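Local coordinates for protein particle-associated lyase (Acinetobacter bacteriophage AP22, PDB 4Y9V) that probably cleaves the capsular polysaccharide of Acinetobacter baumannii as the phage's trimeric tailspike lyase, and binds a saccharide of that capsule, at residues Ala45-Tyr50 against Arg82-Asn87; Lys52-Leu57 against Ile62-Asn67; Glu176-Ser181 against Lys186-Ala191; Phe574-Asp577 against Leu583-Pro586. All coordinates share one frame; numbering follows the deposited sequence. Where two conformers were deposited one is given.

Contact 1 of 4, residues Ala45-Tyr50 against Arg82-Asn87; sequences AHLDTY and REYIVN. With EDO (1,2-ethanediol), chain G; EDO (1,2-ethanediol), chain I.
Where the N-terminal part of the tailspike passes into its parallel beta-helix, the first turn of helix 47-54 is tied to strand 83-85 and the residue before it: Asp48 and Arg82 form a bidentate salt bridge, Leu47 and Tyr84 a CH-pi contact. Arg82 meets Asp48 end-on: NH1 gives a hydrogen bond to OD1 of Asp48 at 2.8 Å, and NH2 of Arg82 gives one to OD2 of Asp48 at 2.9 Å. Both bonds are nearly straight, each at 175°, and both arrive on the syn sides of the oxygens, although the carboxylate is turned 22° from the guanidinium plane. The same NH1 of Arg82 also donates to OH of Tyr84 at 2.9 Å. A water closes the circuit of polar atoms, donating to Asp48 OD1 at 2.7 Å and to Tyr84 OH. That hydroxyl is also hydrogen-bonded to Lys80 O.

The Tyr84 ring lies between two aliphatic groups. CD2 of Leu47 sits over one face, 4.0 Å from the ring centroid, while CB of Arg82 lies over the opposite face. Leu47 reaches the ring because its CG is anti to the backbone N (chi1 -177°). Asp48 OD2 also accepts a hydrogen bond from O1 of a bound ethanediol, probably from the crystallisation liquor. Paired oxygen by oxygen, Asp48 is probably held as a carboxylate, and the guanidinium has little freedom to rotate.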
loop_
_atom_site.group_PDB
_atom_site.type_symbol
_atom_site.label_atom_id
_atom_site.label_comp_id
_atom_site.label_asym_id
_atom_site.label_seq_id
_atom_site.Cartn_x
_atom_site.Cartn_y
_atom_site.Cartn_z
ATOM N N ALA A 45 29.757 -33.014 -2.320
ATOM C CA ALA A 45 30.525 -32.743 -3.519
ATOM C C ALA A 45 31.190 -31.354 -3.406
ATOM O O ALA A 45 30.550 -30.373 -3.071
ATOM C CB ALA A 45 29.684 -32.784 -4.759
ATOM N N HIS A 46 32.469 -31.328 -3.701
ATOM C CA HIS A 46 33.287 -30.123 -3.726
ATOM C C HIS A 46 33.949 -29.953 -5.066
ATOM O O HIS A 46 34.490 -30.888 -5.623
ATOM C CB HIS A 46 34.388 -30.225 -2.665
ATOM C CG HIS A 46 33.918 -30.232 -1.248
ATOM N ND1 HIS A 46 33.623 -29.048 -0.613
ATOM C CD2 HIS A 46 33.688 -31.224 -0.367
ATOM C CE1 HIS A 46 33.220 -29.335 0.629
ATOM N NE2 HIS A 46 33.266 -30.658 0.803
ATOM N N LEU A 47 34.028 -28.702 -5.539
ATOM C CA LEU A 47 34.707 -28.443 -6.797
ATOM C C LEU A 47 36.163 -28.904 -6.740
ATOM O O LEU A 47 36.698 -29.414 -7.714
ATOM C CB LEU A 47 34.601 -26.961 -7.170
ATOM C CG LEU A 47 35.205 -26.587 -8.507
ATOM C CD1 LEU A 47 34.445 -27.240 -9.657
ATOM C CD2 LEU A 47 35.239 -25.092 -8.672
ATOM N N ASP A 48 36.823 -28.721 -5.584
ATOM C CA ASP A 48 38.256 -29.014 -5.516
ATOM C C ASP A 48 38.558 -30.489 -5.812
ATOM O O ASP A 48 39.615 -30.772 -6.390
ATOM C CB ASP A 48 38.824 -28.646 -4.150
ATOM C CG ASP A 48 39.249 -27.180 -4.049
ATOM O OD1 ASP A 48 38.451 -26.310 -4.422
ATOM O OD2 ASP A 48 40.350 -26.936 -3.534
ATOM N N THR A 49 37.706 -31.427 -5.407
ATOM C CA THR A 49 37.978 -32.820 -5.721
ATOM C C THR A 49 37.915 -33.064 -7.211
ATOM O O THR A 49 38.718 -33.833 -7.786
ATOM C CB THR A 49 37.030 -33.772 -4.955
ATOM O OG1 THR A 49 35.718 -33.504 -5.337
ATOM C CG2 THR A 49 37.274 -33.726 -3.472
ATOM N N TYR A 50 36.959 -32.450 -7.921
ATOM C CA TYR A 50 36.854 -32.508 -9.334
ATOM C C TYR A 50 38.059 -31.894 -10.045
ATOM O O TYR A 50 38.575 -32.441 -11.038
ATOM C CB TYR A 50 35.554 -31.824 -9.869
ATOM C CG TYR A 50 34.384 -32.784 -9.954
ATOM C CD1 TYR A 50 33.578 -33.063 -8.866
ATOM C CD2 TYR A 50 34.083 -33.382 -11.153
ATOM C CE1 TYR A 50 32.506 -33.954 -9.001
ATOM C CE2 TYR A 50 33.020 -34.265 -11.299
ATOM C CZ TYR A 50 32.245 -34.544 -10.219
ATOM O OH TYR A 50 31.176 -35.424 -10.305
ATOM N N ARG A 82 37.430 -18.571 -4.762
ATOM C CA ARG A 82 38.455 -18.178 -5.711
ATOM C C ARG A 82 37.721 -17.477 -6.860
ATOM O O ARG A 82 36.511 -17.639 -7.000
ATOM C CB ARG A 82 39.260 -19.371 -6.335
ATOM C CG ARG A 82 39.906 -20.339 -5.378
ATOM C CD ARG A 82 40.696 -21.375 -6.175
ATOM N NE ARG A 82 41.373 -22.406 -5.418
ATOM C CZ ARG A 82 40.835 -23.569 -5.064
ATOM N NH1 ARG A 82 39.566 -23.870 -5.332
ATOM N NH2 ARG A 82 41.582 -24.461 -4.439
ATOM N N GLU A 83 38.473 -16.790 -7.711
ATOM C CA GLU A 83 37.959 -16.352 -9.003
ATOM C C GLU A 83 38.301 -17.429 -10.039
ATOM O O GLU A 83 39.506 -17.745 -10.197
ATOM C CB GLU A 83 38.486 -15.003 -9.415
ATOM C CG GLU A 83 37.891 -14.529 -10.719
ATOM C CD GLU A 83 38.239 -13.122 -11.094
ATOM O OE1 GLU A 83 38.027 -12.228 -10.246
ATOM O OE2 GLU A 83 38.670 -12.853 -12.255
ATOM N N TYR A 84 37.310 -17.955 -10.714
ATOM C CA TYR A 84 37.477 -19.031 -11.693
ATOM C C TYR A 84 37.143 -18.532 -13.082
ATOM O O TYR A 84 36.056 -17.966 -13.310
ATOM C CB TYR A 84 36.538 -20.177 -11.378
ATOM C CG TYR A 84 36.717 -20.802 -10.022
ATOM C CD1 TYR A 84 37.666 -21.780 -9.800
ATOM C CD2 TYR A 84 35.932 -20.422 -8.938
ATOM C CE1 TYR A 84 37.830 -22.369 -8.562
ATOM C CE2 TYR A 84 36.088 -20.993 -7.698
ATOM C CZ TYR A 84 37.022 -21.974 -7.497
ATOM O OH TYR A 84 37.206 -22.584 -6.288
ATOM N N ILE A 85 38.004 -18.842 -14.055
ATOM C CA ILE A 85 37.714 -18.621 -15.463
ATOM C C ILE A 85 36.655 -19.621 -15.933
ATOM O O ILE A 85 36.802 -20.829 -15.719
ATOM C CB ILE A 85 38.998 -18.771 -16.278
ATOM C CG1 ILE A 85 39.990 -17.681 -15.911
ATOM C CG2 ILE A 85 38.706 -18.806 -17.760
ATOM C CD1 ILE A 85 41.391 -17.885 -16.483
ATOM N N VAL A 86 35.600 -19.116 -16.597
ATOM C CA VAL A 86 34.567 -19.939 -17.194
ATOM C C VAL A 86 34.281 -19.366 -18.592
ATOM O O VAL A 86 33.453 -18.477 -18.760
ATOM C CB VAL A 86 33.271 -20.002 -16.371
ATOM C CG1 VAL A 86 32.268 -20.919 -17.031
ATOM C CG2 VAL A 86 33.551 -20.419 -14.930
ATOM N N ASN A 87 34.997 -19.875 -19.619
ATOM C CA ASN A 87 34.847 -19.312 -20.944
ATOM C C ASN A 87 33.658 -19.835 -21.731
ATOM O O ASN A 87 33.288 -19.234 -22.740
ATOM C CB ASN A 87 36.153 -19.481 -21.734
ATOM C CG ASN A 87 37.251 -18.546 -21.213
ATOM O OD1 ASN A 87 38.410 -18.966 -21.317
ATOM N ND2 ASN A 87 36.879 -17.382 -20.806
HETATM C C1 EDO G . 34.764 -25.934 -0.397
HETATM O O1 EDO G . 34.427 -26.618 -1.538
HETATM C C2 EDO G . 33.702 -24.898 0.049
HETATM O O2 EDO G . 32.540 -25.502 0.539
HETATM C C1 EDO I . 42.414 -29.536 -2.647
HETATM O O1 EDO I . 41.619 -28.694 -1.884
HETATM C C2 EDO I . 43.845 -29.146 -2.928
HETATM O O2 EDO I . 43.878 -27.866 -3.624
HETATM O O HOH W 1 36.272 -25.003 -5.183
#

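Contact 2 of 4, residues Lys52-Leu57 against Ile62-Asn67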
loop_
_atom_site.group_PDB
_atom_site.type_symbol
_atom_site.label_atom_id
_atom_site.label_comp_id
_atom_site.label_asym_id
_atom_site.label_seq_id
_atom_site.Cartn_x
_atom_site.Cartn_y
_atom_site.Cartn_z
ATOM N N LYS A 52 41.111 -31.674 -8.935
ATOM C CA LYS A 52 42.213 -32.614 -8.804
ATOM C C LYS A 52 42.027 -33.783 -9.743
ATOM O O LYS A 52 42.951 -34.167 -10.501
ATOM C CB LYS A 52 42.359 -33.151 -7.384
ATOM C CG LYS A 52 43.525 -34.158 -7.239
ATOM C CD LYS A 52 44.853 -33.455 -7.108
ATOM C CE LYS A 52 46.001 -34.420 -7.097
ATOM N NZ LYS A 52 46.151 -35.175 -8.378
ATOM N N LYS A 53 40.870 -34.408 -9.732
ATOM C CA LYS A 53 40.695 -35.665 -10.460
ATOM C C LYS A 53 40.792 -35.430 -11.956
ATOM O O LYS A 53 41.310 -36.287 -12.692
ATOM C CB LYS A 53 39.384 -36.344 -10.048
ATOM C CG LYS A 53 39.246 -37.747 -10.541
ATOM C CD LYS A 53 40.398 -38.654 -10.162
ATOM C CE LYS A 53 40.049 -40.132 -10.319
ATOM N NZ LYS A 53 41.301 -40.972 -10.220
ATOM N N MET A 54 40.283 -34.304 -12.441
ATOM C CA MET A 54 40.320 -33.946 -13.829
ATOM C C MET A 54 41.632 -33.268 -14.256
ATOM O O MET A 54 41.825 -32.942 -15.423
ATOM C CB MET A 54 39.123 -33.056 -14.188
ATOM C CG MET A 54 37.813 -33.793 -14.050
ATOM S SD MET A 54 36.361 -32.798 -14.447
ATOM C CE MET A 54 36.625 -32.509 -16.190
ATOM N N ASN A 55 42.521 -33.051 -13.297
ATOM C CA ASN A 55 43.805 -32.393 -13.515
ATOM C C ASN A 55 43.648 -31.048 -14.212
ATOM O O ASN A 55 44.311 -30.756 -15.217
ATOM C CB ASN A 55 44.781 -33.302 -14.243
ATOM C CG ASN A 55 46.188 -32.747 -14.259
ATOM O OD1 ASN A 55 46.585 -31.969 -13.363
ATOM N ND2 ASN A 55 46.874 -33.107 -15.361
ATOM N N ILE A 56 42.776 -30.233 -13.644
ATOM C CA ILE A 56 42.541 -28.863 -14.063
ATOM C C ILE A 56 42.938 -27.958 -12.913
ATOM O O ILE A 56 42.447 -28.131 -11.777
ATOM C CB ILE A 56 41.072 -28.631 -14.498
ATOM C CG1 ILE A 56 40.675 -29.495 -15.639
ATOM C CG2 ILE A 56 40.833 -27.135 -14.752
ATOM C CD1 ILE A 56 41.331 -29.215 -16.932
ATOM N N LEU A 57 43.858 -27.028 -13.128
ATOM C CA LEU A 57 44.276 -26.119 -12.073
ATOM C C LEU A 57 43.159 -25.114 -11.795
ATOM O O LEU A 57 42.456 -24.685 -12.699
ATOM C CB LEU A 57 45.541 -25.368 -12.421
ATOM C CG LEU A 57 46.722 -26.211 -12.866
ATOM C CD1 LEU A 57 47.914 -25.272 -13.089
ATOM C CD2 LEU A 57 47.040 -27.265 -11.839
ATOM N N ILE A 62 37.616 -23.568 -16.070
ATOM C CA ILE A 62 36.963 -24.674 -15.413
ATOM C C ILE A 62 35.670 -25.105 -16.111
ATOM O O ILE A 62 34.943 -25.928 -15.570
ATOM C CB ILE A 62 36.704 -24.397 -13.917
ATOM C CG1 ILE A 62 35.611 -23.344 -13.702
ATOM C CG2 ILE A 62 37.994 -24.073 -13.183
ATOM C CD1 ILE A 62 35.049 -23.325 -12.292
ATOM N N SER A 63 35.426 -24.601 -17.323
ATOM C CA SER A 63 34.201 -24.985 -18.042
ATOM C C SER A 63 34.008 -26.501 -18.132
ATOM O O SER A 63 32.896 -27.000 -17.897
ATOM C CB SER A 63 34.230 -24.420 -19.439
ATOM O OG SER A 63 34.196 -22.991 -19.426
ATOM N N THR A 64 35.052 -27.231 -18.485
ATOM C CA THR A 64 34.896 -28.673 -18.625
ATOM C C THR A 64 34.580 -29.306 -17.289
ATOM O O THR A 64 33.916 -30.382 -17.240
ATOM C CB THR A 64 36.119 -29.379 -19.232
ATOM O OG1 THR A 64 37.250 -29.204 -18.394
ATOM C CG2 THR A 64 36.371 -28.942 -20.654
ATOM N N VAL A 65 35.044 -28.744 -16.190
ATOM C CA VAL A 65 34.817 -29.267 -14.858
ATOM C C VAL A 65 33.366 -29.045 -14.452
ATOM O O VAL A 65 32.707 -29.973 -13.993
ATOM C CB VAL A 65 35.810 -28.649 -13.842
ATOM C CG1 VAL A 65 35.622 -29.300 -12.496
ATOM C CG2 VAL A 65 37.235 -28.825 -14.333
ATOM N N LEU A 66 32.866 -27.810 -14.612
ATOM C CA LEU A 66 31.437 -27.567 -14.326
ATOM C C LEU A 66 30.539 -28.454 -15.174
ATOM O O LEU A 66 29.563 -29.018 -14.692
ATOM C CB LEU A 66 31.102 -26.094 -14.533
ATOM C CG LEU A 66 31.795 -25.124 -13.553
ATOM C CD1 LEU A 66 31.404 -23.708 -13.933
ATOM C CD2 LEU A 66 31.427 -25.377 -12.108
ATOM N N ASN A 67 30.884 -28.587 -16.467
ATOM C CA ASN A 67 30.084 -29.469 -17.331
ATOM C C ASN A 67 30.147 -30.918 -16.839
ATOM O O ASN A 67 29.145 -31.627 -16.899
ATOM C CB ASN A 67 30.521 -29.335 -18.770
ATOM C CG ASN A 67 29.935 -28.110 -19.473
ATOM O OD1 ASN A 67 28.802 -27.703 -19.101
ATOM N ND2 ASN A 67 30.625 -27.514 -20.390
#
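Two consecutive helices joined by a short loop, 47-54 and 63-71, pack through the end of the first and the start of the second, and Met54, Ile56 and Val65 carry most of the contact. The first helix closes with a Schellman motif: Asn55 takes positive phi (53°), turning the chain so that Ile56 follows Met54 onto the side facing the second helix.

The apolar contacts centre on Val65. Its CG2 lies 3.7 Å from CG1 of Ile56, and the two side chains run past each other in opposite directions; CB and CG2 of Ile56 also pack on that methyl. The thioether of Met54 comes in at roughly a right angle to this, with SD 4.1 Å from CG2 of Val65 and 3.9 Å from CA of Val65, against the helix backbone itself. Ile62, at the N-cap position of helix 63-71, makes a looser contact through its CG2, 4.5 Å from CG2 of Ile56. Val65 also touches Leu47 and Tyr50, extending this apolar patch along the first helix.

Contacts with polar atoms are of van der Waals kind. Ile56 CD1 approaches OG1 of Thr64 at 4.3 Å. The Met54 chain runs straight through CG and then bends at its last torsion (chi3 65°), which lays the terminal methyl over the turn at Thr64: CE is 3.6 Å from Thr64 O and 4.0 Å from Thr64 OG1.

Contact 3 of 4, residues Glu176-Ser181 against Lys186-Ala191; sequences EVASVS and KFFGRA
A classic beta bulge interrupts the hairpin of strands 172-181 and 184-187 in the first of the tailspike's two Ig-like domains. Glu176 opens the pairing: its carbonyl O accepts from Phe188 N at 3.0 Å, almost in line with the carbonyl bond. Its extended side chain carries OE2 past the Phe188 ring to a hydrogen bond with Asn296 of the third subunit. A water joins Glu176 N to Phe188 O.

Val177 forms a non-hydrogen-bonded pair with Phe187, their CA atoms 4.4 Å apart, and its side chain points away from the partner strand. Ala178 is the first of the two bulge residues facing Lys186. Its N donates to Lys186 O at 2.8 Å, and the N of Ser179 donates to that oxygen at 3.2 Å, so one carbonyl serves two successive amides, both approaching from the same face of its plane. Ala178 also turns its methyl onto the Phe188 ring, with CB 3.6 Å from the centroid and 16° off the normal, a close CH-pi contact.

Ser179 returns the bond through its own O, which accepts from Lys186 N at 2.9 Å. The long Lys186 chain then leads to a salt bridge with Glu328 of the third subunit, while OG of Ser179 rests 3.4 Å from Lys186 CB.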
loop_
_atom_site.group_PDB
_atom_site.type_symbol
_atom_site.label_atom_id
_atom_site.label_comp_id
_atom_site.label_asym_id
_atom_site.label_seq_id
_atom_site.Cartn_x
_atom_site.Cartn_y
_atom_site.Cartn_z
ATOM N N GLU A 176 -2.105 -23.425 -14.218
ATOM C CA GLU A 176 -1.930 -24.695 -13.510
ATOM C C GLU A 176 -3.244 -25.470 -13.548
ATOM O O GLU A 176 -4.312 -24.945 -13.273
ATOM C CB GLU A 176 -1.479 -24.487 -12.068
ATOM C CG GLU A 176 -1.294 -25.815 -11.345
ATOM C CD GLU A 176 -0.682 -25.657 -9.981
ATOM O OE1 GLU A 176 0.530 -25.448 -9.955
ATOM O OE2 GLU A 176 -1.398 -25.743 -9.000
ATOM N N VAL A 177 -3.130 -26.754 -13.911
ATOM C CA VAL A 177 -4.295 -27.601 -14.068
ATOM C C VAL A 177 -4.882 -27.989 -12.710
ATOM O O VAL A 177 -4.184 -28.506 -11.837
ATOM C CB VAL A 177 -3.910 -28.855 -14.863
ATOM C CG1 VAL A 177 -5.098 -29.807 -14.979
ATOM C CG2 VAL A 177 -3.408 -28.462 -16.230
ATOM N N ALA A 178 -6.190 -27.778 -12.572
ATOM C CA ALA A 178 -6.973 -28.198 -11.422
ATOM C C ALA A 178 -7.584 -29.585 -11.603
ATOM O O ALA A 178 -7.665 -30.362 -10.654
ATOM C CB ALA A 178 -8.044 -27.180 -11.109
ATOM N N SER A 179 -8.075 -29.916 -12.801
ATOM C CA SER A 179 -8.653 -31.226 -13.055
ATOM C C SER A 179 -8.728 -31.426 -14.562
ATOM O O SER A 179 -8.745 -30.475 -15.332
ATOM C CB SER A 179 -9.997 -31.408 -12.404
ATOM O OG SER A 179 -10.955 -30.530 -12.992
ATOM N N VAL A 180 -8.803 -32.712 -14.939
ATOM C CA VAL A 180 -9.000 -33.121 -16.325
ATOM C C VAL A 180 -10.192 -34.090 -16.364
ATOM O O VAL A 180 -10.190 -35.045 -15.595
ATOM C CB VAL A 180 -7.769 -33.794 -16.892
ATOM C CG1 VAL A 180 -7.950 -34.180 -18.359
ATOM C CG2 VAL A 180 -6.547 -32.914 -16.772
ATOM N N SER A 181 -11.128 -33.852 -17.249
ATOM C CA SER A 181 -12.285 -34.730 -17.449
ATOM C C SER A 181 -12.447 -34.871 -18.963
ATOM O O SER A 181 -12.829 -33.923 -19.631
ATOM C CB SER A 181 -13.534 -34.130 -16.838
ATOM O OG SER A 181 -14.644 -34.998 -17.001
ATOM N N LYS A 186 -9.814 -28.056 -16.498
ATOM C CA LYS A 186 -10.157 -26.966 -15.578
ATOM C C LYS A 186 -8.859 -26.462 -14.995
ATOM O O LYS A 186 -8.002 -27.297 -14.601
ATOM C CB LYS A 186 -11.110 -27.477 -14.499
ATOM C CG LYS A 186 -11.683 -26.375 -13.627
ATOM C CD LYS A 186 -12.750 -26.867 -12.667
ATOM C CE LYS A 186 -13.437 -25.728 -11.928
ATOM N NZ LYS A 186 -14.476 -26.186 -10.999
ATOM N N PHE A 187 -8.669 -25.155 -14.940
ATOM C CA PHE A 187 -7.433 -24.571 -14.422
ATOM C C PHE A 187 -7.773 -23.630 -13.273
ATOM O O PHE A 187 -8.887 -23.155 -13.130
ATOM C CB PHE A 187 -6.615 -23.883 -15.532
ATOM C CG PHE A 187 -7.290 -22.690 -16.185
ATOM C CD1 PHE A 187 -8.114 -22.824 -17.278
ATOM C CD2 PHE A 187 -7.077 -21.408 -15.671
ATOM C CE1 PHE A 187 -8.700 -21.717 -17.873
ATOM C CE2 PHE A 187 -7.646 -20.320 -16.245
ATOM C CZ PHE A 187 -8.469 -20.473 -17.342
ATOM N N PHE A 188 -6.761 -23.352 -12.444
ATOM C CA PHE A 188 -6.933 -22.448 -11.331
ATOM C C PHE A 188 -6.942 -20.998 -11.803
ATOM O O PHE A 188 -6.105 -20.566 -12.620
ATOM C CB PHE A 188 -5.821 -22.664 -10.303
ATOM C CG PHE A 188 -6.013 -23.937 -9.522
ATOM C CD1 PHE A 188 -6.973 -24.027 -8.546
ATOM C CD2 PHE A 188 -5.209 -25.053 -9.759
ATOM C CE1 PHE A 188 -7.144 -25.194 -7.801
ATOM C CE2 PHE A 188 -5.372 -26.211 -9.031
ATOM C CZ PHE A 188 -6.334 -26.275 -8.028
ATOM N N GLY A 189 -7.852 -20.217 -11.271
ATOM C CA GLY A 189 -7.943 -18.809 -11.645
ATOM C C GLY A 189 -8.853 -18.601 -12.827
ATOM O O GLY A 189 -9.689 -19.423 -13.154
ATOM N N ARG A 190 -8.694 -17.414 -13.447
ATOM C CA ARG A 190 -9.561 -17.019 -14.530
ATOM C C ARG A 190 -8.689 -16.539 -15.681
ATOM O O ARG A 190 -7.592 -15.979 -15.498
ATOM C CB ARG A 190 -10.573 -15.904 -14.116
ATOM C CG ARG A 190 -11.437 -16.295 -12.930
ATOM C CD ARG A 190 -12.419 -17.433 -13.287
ATOM N NE ARG A 190 -13.263 -17.796 -12.138
ATOM C CZ ARG A 190 -12.920 -18.657 -11.171
ATOM N NH1 ARG A 190 -11.769 -19.292 -11.213
ATOM N NH2 ARG A 190 -13.745 -18.863 -10.168
ATOM N N ALA A 191 -9.160 -16.758 -16.904
ATOM C CA ALA A 191 -8.376 -16.384 -18.082
ATOM C C ALA A 191 -8.098 -14.881 -18.089
ATOM O O ALA A 191 -8.971 -14.062 -17.822
ATOM C CB ALA A 191 -9.186 -16.728 -19.327
HETATM O O HOH W 2 -3.719 -21.228 -13.247
#

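Contact 4 of 4, residues Phe574-Asp577 against Leu583-Pro586; sequences FNED and LRTP
NH1 of Arg584 is shared between two acceptors in the same loop, the carbonyl O of Phe574 at 2.9 Å and the carboxylate OE1 of Glu576 at 3.0 Å. The donor sits in the carbonyl plane of Phe574. Glu576 OE1 uses its syn lone pair, but its carboxylate is turned 80° from the guanidinium plane, making this a single-point salt bridge. A water bridges the pair, donating to Glu576 OE1 and accepting from NH2 of Arg584 at 2.9 Å. The bend at chi3 (-65°) turns the guanidinium so that its edge meets Phe574 O.

Asn575 imitates a backbone partner. Its OD1 accepts from Arg584 N at 2.8 Å on an in-plane lone pair, and its ND2 donates to Arg584 O at 3.1 Å, so one carboxamide grips both polar backbone atoms of a single residue. Leu583 CD2 packs against CG of that amide at 3.7 Å. Phe574 CE2 meets CG of Pro586 at 3.6 Å, the side chains crossing at about a right angle.

The contact lies in the loop between strands 555-561 and 586-594 of the C-terminal Ig-like domain, beside Leu603 and Trp604 of a second subunit. Lys606 O and Lys607 O take the other guanidinium nitrogens, and Glu576 OE2 is hydrogen-bonded to Thr610 OG1; the buried guanidinium is thus met by three carbonyls, a carboxylate and a water, which probably stabilises its positive charge.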
loop_
_atom_site.group_PDB
_atom_site.type_symbol
_atom_site.label_atom_id
_atom_site.label_comp_id
_atom_site.label_asym_id
_atom_site.label_seq_id
_atom_site.Cartn_x
_atom_site.Cartn_y
_atom_site.Cartn_z
ATOM N N PHE A 574 -34.017 46.693 2.986
ATOM C CA PHE A 574 -34.111 47.197 1.636
ATOM C C PHE A 574 -35.309 48.130 1.397
ATOM O O PHE A 574 -35.528 48.533 0.261
ATOM C CB PHE A 574 -34.158 46.055 0.603
ATOM C CG PHE A 574 -32.830 45.304 0.514
ATOM C CD1 PHE A 574 -31.682 45.932 0.086
ATOM C CD2 PHE A 574 -32.756 43.952 0.853
ATOM C CE1 PHE A 574 -30.477 45.257 -0.026
ATOM C CE2 PHE A 574 -31.544 43.284 0.770
ATOM C CZ PHE A 574 -30.420 43.913 0.316
ATOM N N ASN A 575 -36.037 48.474 2.468
ATOM C CA ASN A 575 -37.197 49.354 2.330
ATOM C C ASN A 575 -37.161 50.463 3.363
ATOM O O ASN A 575 -37.039 50.225 4.556
ATOM C CB ASN A 575 -38.522 48.547 2.517
ATOM C CG ASN A 575 -38.690 47.635 1.341
ATOM O OD1 ASN A 575 -39.143 48.051 0.260
ATOM N ND2 ASN A 575 -38.218 46.392 1.468
ATOM N N GLU A 576 -37.366 51.681 2.823
ATOM C CA GLU A 576 -37.413 52.902 3.649
ATOM C C GLU A 576 -38.670 52.937 4.518
ATOM O O GLU A 576 -38.630 53.470 5.635
ATOM C CB GLU A 576 -37.405 54.110 2.710
ATOM C CG GLU A 576 -36.053 54.229 1.973
ATOM C CD GLU A 576 -35.812 53.296 0.785
ATOM O OE1 GLU A 576 -36.777 52.805 0.182
ATOM O OE2 GLU A 576 -34.675 53.084 0.433
ATOM N N ASP A 577 -39.752 52.323 4.048
ATOM C CA ASP A 577 -41.021 52.272 4.761
ATOM C C ASP A 577 -41.657 50.967 4.356
ATOM O O ASP A 577 -42.067 50.773 3.231
ATOM C CB ASP A 577 -41.929 53.428 4.351
ATOM C CG ASP A 577 -43.235 53.469 5.088
ATOM O OD1 ASP A 577 -43.640 52.459 5.675
ATOM O OD2 ASP A 577 -43.869 54.539 5.044
ATOM N N LEU A 583 -42.785 45.982 -2.043
ATOM C CA LEU A 583 -41.558 46.029 -1.258
ATOM C C LEU A 583 -40.381 45.669 -2.171
ATOM O O LEU A 583 -40.458 44.740 -2.966
ATOM C CB LEU A 583 -41.632 45.034 -0.132
ATOM C CG LEU A 583 -42.682 45.382 0.938
ATOM C CD1 LEU A 583 -43.219 44.141 1.588
ATOM C CD2 LEU A 583 -42.138 46.423 1.914
ATOM N N ARG A 584 -39.289 46.444 -2.027
ATOM C CA ARG A 584 -38.054 46.170 -2.743
ATOM C C ARG A 584 -37.406 44.877 -2.214
ATOM O O ARG A 584 -37.277 44.715 -1.011
ATOM C CB ARG A 584 -37.106 47.342 -2.529
ATOM C CG ARG A 584 -35.804 47.237 -3.319
ATOM C CD ARG A 584 -34.942 48.446 -3.143
ATOM N NE ARG A 584 -35.497 49.692 -3.672
ATOM C CZ ARG A 584 -36.128 50.633 -2.961
ATOM N NH1 ARG A 584 -36.414 50.493 -1.656
ATOM N NH2 ARG A 584 -36.524 51.730 -3.578
ATOM N N THR A 585 -36.991 44.040 -3.179
ATOM C CA THR A 585 -36.257 42.817 -2.814
ATOM C C THR A 585 -35.104 42.647 -3.798
ATOM O O THR A 585 -35.145 43.154 -4.931
ATOM C CB THR A 585 -37.089 41.546 -2.759
ATOM O OG1 THR A 585 -37.342 41.251 -4.110
ATOM C CG2 THR A 585 -38.413 41.693 -2.037
ATOM N N PRO A 586 -34.045 41.944 -3.374
ATOM C CA PRO A 586 -32.875 41.753 -4.234
ATOM C C PRO A 586 -32.927 40.429 -4.987
ATOM O O PRO A 586 -32.612 39.375 -4.431
ATOM C CB PRO A 586 -31.757 41.720 -3.193
ATOM C CG PRO A 586 -32.366 41.071 -1.992
ATOM C CD PRO A 586 -33.764 41.583 -1.979
HETATM O O HOH W 3 -38.300 53.356 -1.957
#

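Contacts 1 and 2 form one unit: their centres are 7 Å apart, both use helix 47-54, and contact 2 is nested within the chain loop that contact 1 closes. They join directly where Ile85 O lies 2.9 Å from Ile62 N, probably a hydrogen bond. Contact 3, in the Ig-like domain that also supplies Arg166, Tyr168 and Tyr169 to the glycan pocket, has its centre about 44 Å from that of contact 1. Contact 4 belongs to the other Ig-like domain, about 103 Å from contact 1 between centres, on the opposite side of the chain's centre. Contacts 1, 2 and 4 touch the second subunit, whereas contact 3 reaches the third.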